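Local coordinates for capsid protein (Pseudomonas phage PP7, PDB 2QUD) that assembles as dimers into the icosahedral shell of the phage, packages the RNA genome and represses translation of the viral replicase, at residues 22-26 with 27-31; 90-93 with 94-98. All coordinates share one frame; numbering follows the deposited sequence. Where two conformers were deposited one is given.

Contact 1: residues 22-26 with 27-31; sequences IQSTA and DRQIF
The side chains of Gln23 and Arg28 run side by side and point the same way, with the planes of the amide and guanidinium turned 78° apart; a water bridges the two groups, donating to Gln23 OE1 at 2.7 Å and accepting a weak bond from Arg28 NH1. At the oxygen end of the amide, Gln23 OE1 also meets the aliphatic part of the arginine, 3.8 Å from Arg28 CG. Gln23 gets there by swinging CG anti to its backbone N (chi1 -171°) and running straight on, which also carries its amide past the tip of Ile30, Gln23 CD 4.0 Å from Ile30 CD1. Ile30 CG2 in turn packs against Ile22 CG1. Beneath these side chains Ile30 O takes Ile22 N at 2.8 Å and, weakly, Gln23 N: a classic beta bulge, two residues facing one. Nearer the turn, Thr25 N bonds Arg28 O at 2.9 Å and Thr25 OG1 adds a weak second bond to the same oxygen. Strands 15-24 and 29-32 thus form an antiparallel hairpin at the surface; strand 43-50 flanks 29-32, where Arg43 and Thr45 touch Ile30, while Gln29 NE2 reaches Leu123 O of the second subunit.

Contact 2: residues 90-93 with 94-98; sequences ANST and EASRK
Thr93 O turns inward to the first turn of the helix, where Arg97 N bonds it at 3.2 Å. The same oxygen takes the hydroxyl of Ser96, with OG donating to Thr93 O at 2.7 Å in the carbonyl plane and on a lone pair; a weak bond from Ser96 N is added. Two firm donors therefore grip this one carbonyl. Thr93 OG1, set between its own backbone N and carbonyl carbon (chi1 64°), turns back over the helix end and accepts from Ser96 N at 3.0 Å. Ser96 OG has a further partner across the dimer, the hydroxyl of Tyr78 of the second subunit, which also bonds Thr93 N.

Arg97 folds back toward the loop through a bend at chi3 (-60°). Its NH1 reaches Ser92 OG at 3.0 Å, nearly straight and within the guanidinium plane; Ser92 O also lies near that plane, 3.0 Å from Arg97 NH1 but on its other side. Over one face sits Glu94 CA, 3.3 Å above the plane and offset toward the rim. Ser92 OG is bonded as well to Val89 O, at the end of the preceding strand, so it links strand end and arginine; Arg97 NE meanwhile bonds Val118 O of the second subunit. Thr93 is a textbook N-cap: its hydroxyl satisfies an amide that the first helical turn leaves without an acceptor within the helix. Here it starts helix 94-109, which in the coat-protein fold of these RNA phages reaches across to the partner subunit.

Contact 1 and contact 2 do not touch: their centres are 26 Å apart and their nearest atoms about 17 Å. Along the chain the hairpin 22-31 comes first, then the loop and first helical turn, 90-98, where strand 76-89 gives way to helix 94-109. Each also meets the second subunit, so both lie along the dimer interface: Gln29 and Phe31 in contact 1, residues around the start of helix 94-109 in contact 2. In contact 1, Ile30 is about 3 Å, side chain to side chain, from the RNA-binding Arg43, and Asp27 about 4 Å from Arg49; in contact 2, the side chain of Ser92 is about 9 Å from those of the RNA-binding Ala56 and Thr87.

Contact 1: residues 22-26 with 27-31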
loop_
_atom_site.group_PDB
_atom_site.type_symbol
_atom_site.label_atom_id
_atom_site.label_comp_id
_atom_site.label_asym_id
_atom_site.label_seq_id
_atom_site.Cartn_x
_atom_site.Cartn_y
_atom_site.Cartn_z
ATOM N N ILE A 22 16.948 8.280 -7.468
ATOM C CA ILE A 22 17.796 9.443 -7.210
ATOM C C ILE A 22 18.692 9.318 -5.957
ATOM O O ILE A 22 19.628 10.114 -5.781
ATOM C CB ILE A 22 16.956 10.751 -7.174
ATOM C CG1 ILE A 22 15.928 10.758 -6.065
ATOM C CG2 ILE A 22 16.208 10.909 -8.536
ATOM C CD1 ILE A 22 15.391 12.142 -5.747
ATOM N N GLN A 23 18.403 8.349 -5.096
ATOM C CA GLN A 23 19.177 8.061 -3.879
ATOM C C GLN A 23 19.079 6.565 -3.564
ATOM O O GLN A 23 18.001 5.976 -3.721
ATOM C CB GLN A 23 18.634 8.862 -2.696
ATOM C CG GLN A 23 19.519 8.788 -1.473
ATOM C CD GLN A 23 18.959 9.553 -0.323
ATOM O OE1 GLN A 23 18.464 8.972 0.649
ATOM N NE2 GLN A 23 19.020 10.860 -0.419
ATOM N N SER A 24 20.221 5.980 -3.175
ATOM C CA SER A 24 20.277 4.615 -2.696
ATOM C C SER A 24 21.331 4.604 -1.593
ATOM O O SER A 24 22.522 4.681 -1.873
ATOM C CB SER A 24 20.635 3.648 -3.813
ATOM O OG SER A 24 20.696 2.329 -3.313
ATOM N N THR A 25 20.896 4.564 -0.349
ATOM C CA THR A 25 21.838 4.604 0.764
ATOM C C THR A 25 21.584 3.371 1.626
ATOM O O THR A 25 20.676 2.582 1.348
ATOM C CB THR A 25 21.677 5.916 1.641
ATOM O OG1 THR A 25 20.353 5.973 2.179
ATOM C CG2 THR A 25 21.912 7.170 0.819
ATOM N N ALA A 26 22.354 3.235 2.701
ATOM C CA ALA A 26 22.154 2.152 3.654
ATOM C C ALA A 26 20.699 2.141 4.141
ATOM O O ALA A 26 20.095 1.072 4.269
ATOM C CB ALA A 26 23.119 2.298 4.827
ATOM N N ASP A 27 20.116 3.330 4.348
ATOM C CA ASP A 27 18.801 3.429 4.994
ATOM C C ASP A 27 17.611 3.419 4.048
ATOM O O ASP A 27 16.560 2.941 4.424
ATOM C CB ASP A 27 18.726 4.661 5.877
ATOM C CG ASP A 27 19.591 4.550 7.128
ATOM O OD1 ASP A 27 19.899 3.436 7.657
ATOM O OD2 ASP A 27 19.930 5.625 7.625
ATOM N N ARG A 28 17.730 3.965 2.852
ATOM C CA ARG A 28 16.576 3.975 1.968
ATOM C C ARG A 28 16.918 4.224 0.519
ATOM O O ARG A 28 18.019 4.711 0.199
ATOM C CB ARG A 28 15.581 5.036 2.413
ATOM C CG ARG A 28 16.083 6.446 2.281
ATOM C CD ARG A 28 15.226 7.481 3.013
ATOM N NE ARG A 28 15.026 7.177 4.430
ATOM C CZ ARG A 28 15.961 7.321 5.375
ATOM N NH1 ARG A 28 17.198 7.740 5.103
ATOM N NH2 ARG A 28 15.664 7.030 6.626
ATOM N N GLN A 29 15.965 3.924 -0.360
ATOM C CA GLN A 29 15.996 4.373 -1.729
ATOM C C GLN A 29 14.946 5.443 -1.916
ATOM O O GLN A 29 13.915 5.407 -1.272
ATOM C CB GLN A 29 15.685 3.238 -2.700
ATOM C CG GLN A 29 16.646 2.116 -2.659
ATOM C CD GLN A 29 16.075 0.881 -3.290
ATOM O OE1 GLN A 29 15.435 0.077 -2.605
ATOM N NE2 GLN A 29 16.222 0.765 -4.607
ATOM N N ILE A 30 15.201 6.375 -2.834
ATOM C CA ILE A 30 14.229 7.390 -3.238
ATOM C C ILE A 30 14.179 7.371 -4.749
ATOM O O ILE A 30 15.249 7.388 -5.408
ATOM C CB ILE A 30 14.567 8.813 -2.721
ATOM C CG1 ILE A 30 14.729 8.807 -1.201
ATOM C CG2 ILE A 30 13.459 9.780 -3.113
ATOM C CD1 ILE A 30 15.006 10.170 -0.661
ATOM N N PHE A 31 12.973 7.315 -5.276
ATOM C CA PHE A 31 12.707 7.357 -6.703
ATOM C C PHE A 31 11.874 8.617 -6.960
ATOM O O PHE A 31 11.001 8.966 -6.135
ATOM C CB PHE A 31 11.902 6.156 -7.219
ATOM C CG PHE A 31 12.624 4.811 -7.127
ATOM C CD1 PHE A 31 12.779 4.192 -5.867
ATOM C CD2 PHE A 31 13.144 4.185 -8.249
ATOM C CE1 PHE A 31 13.438 2.975 -5.775
ATOM C CE2 PHE A 31 13.802 2.983 -8.151
ATOM C CZ PHE A 31 13.923 2.370 -6.939
HETATM O O HOH W 1 17.762 10.036 3.024
#

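Contact 2: residues 90-93 with 94-98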
loop_
_atom_site.group_PDB
_atom_site.type_symbol
_atom_site.label_atom_id
_atom_site.label_comp_id
_atom_site.label_asym_id
_atom_site.label_seq_id
_atom_site.Cartn_x
_atom_site.Cartn_y
_atom_site.Cartn_z
ATOM N N ALA A 90 10.859 -14.375 8.629
ATOM C CA ALA A 90 12.037 -14.990 8.017
ATOM C C ALA A 90 11.902 -16.507 7.795
ATOM O O ALA A 90 12.487 -17.030 6.860
ATOM C CB ALA A 90 13.294 -14.668 8.832
ATOM N N ASN A 91 11.116 -17.185 8.635
ATOM C CA ASN A 91 10.855 -18.618 8.475
ATOM C C ASN A 91 9.577 -18.913 7.677
ATOM O O ASN A 91 9.076 -20.026 7.671
ATOM C CB ASN A 91 10.854 -19.331 9.841
ATOM C CG ASN A 91 9.585 -19.091 10.655
ATOM O OD1 ASN A 91 8.960 -18.044 10.576
ATOM N ND2 ASN A 91 9.224 -20.075 11.480
ATOM N N SER A 92 9.051 -17.915 6.976
ATOM C CA SER A 92 7.822 -18.095 6.196
ATOM C C SER A 92 8.007 -18.918 4.940
ATOM O O SER A 92 9.109 -19.040 4.424
ATOM C CB SER A 92 7.219 -16.735 5.836
ATOM O OG SER A 92 8.091 -15.989 5.002
ATOM N N THR A 93 6.901 -19.460 4.433
ATOM C CA THR A 93 6.909 -20.079 3.128
ATOM C C THR A 93 6.779 -19.045 2.017
ATOM O O THR A 93 6.131 -18.010 2.191
ATOM C CB THR A 93 5.744 -21.080 2.970
ATOM O OG1 THR A 93 4.505 -20.374 3.041
ATOM C CG2 THR A 93 5.782 -22.186 4.076
ATOM N N GLU A 94 7.353 -19.361 0.860
ATOM C CA GLU A 94 7.165 -18.536 -0.332
ATOM C C GLU A 94 5.678 -18.363 -0.650
ATOM O O GLU A 94 5.234 -17.245 -0.875
ATOM C CB GLU A 94 7.943 -19.078 -1.536
ATOM C CG GLU A 94 7.707 -18.269 -2.807
ATOM C CD GLU A 94 8.620 -18.634 -3.950
ATOM O OE1 GLU A 94 8.223 -18.376 -5.104
ATOM O OE2 GLU A 94 9.712 -19.164 -3.709
ATOM N N ALA A 95 4.901 -19.458 -0.566
ATOM C CA ALA A 95 3.472 -19.394 -0.875
ATOM C C ALA A 95 2.745 -18.392 0.014
ATOM O O ALA A 95 1.865 -17.667 -0.455
ATOM C CB ALA A 95 2.825 -20.778 -0.734
ATOM N N SER A 96 3.149 -18.302 1.281
ATOM C CA SER A 96 2.506 -17.364 2.220
ATOM C C SER A 96 2.819 -15.894 1.890
ATOM O O SER A 96 1.965 -15.030 2.009
ATOM C CB SER A 96 2.877 -17.638 3.695
ATOM O OG SER A 96 4.240 -17.388 3.980
ATOM N N ARG A 97 4.060 -15.633 1.500
ATOM C CA ARG A 97 4.470 -14.289 1.082
ATOM C C ARG A 97 3.746 -13.893 -0.201
ATOM O O ARG A 97 3.234 -12.785 -0.299
ATOM C CB ARG A 97 5.978 -14.211 0.887
ATOM C CG ARG A 97 6.777 -14.454 2.165
ATOM C CD ARG A 97 8.241 -14.211 2.014
ATOM N NE ARG A 97 8.900 -15.055 1.016
ATOM C CZ ARG A 97 9.413 -16.263 1.224
ATOM N NH1 ARG A 97 9.314 -16.890 2.398
ATOM N NH2 ARG A 97 10.025 -16.875 0.222
ATOM N N LYS A 98 3.708 -14.815 -1.174
ATOM C CA LYS A 98 2.986 -14.590 -2.432
ATOM C C LYS A 98 1.494 -14.374 -2.162
ATOM O O LYS A 98 0.882 -13.520 -2.791
ATOM C CB LYS A 98 3.246 -15.739 -3.409
ATOM C CG LYS A 98 2.455 -15.764 -4.680
ATOM C CD LYS A 98 2.507 -14.543 -5.557
ATOM C CE LYS A 98 1.993 -14.924 -6.948
ATOM N NZ LYS A 98 1.679 -13.759 -7.803
#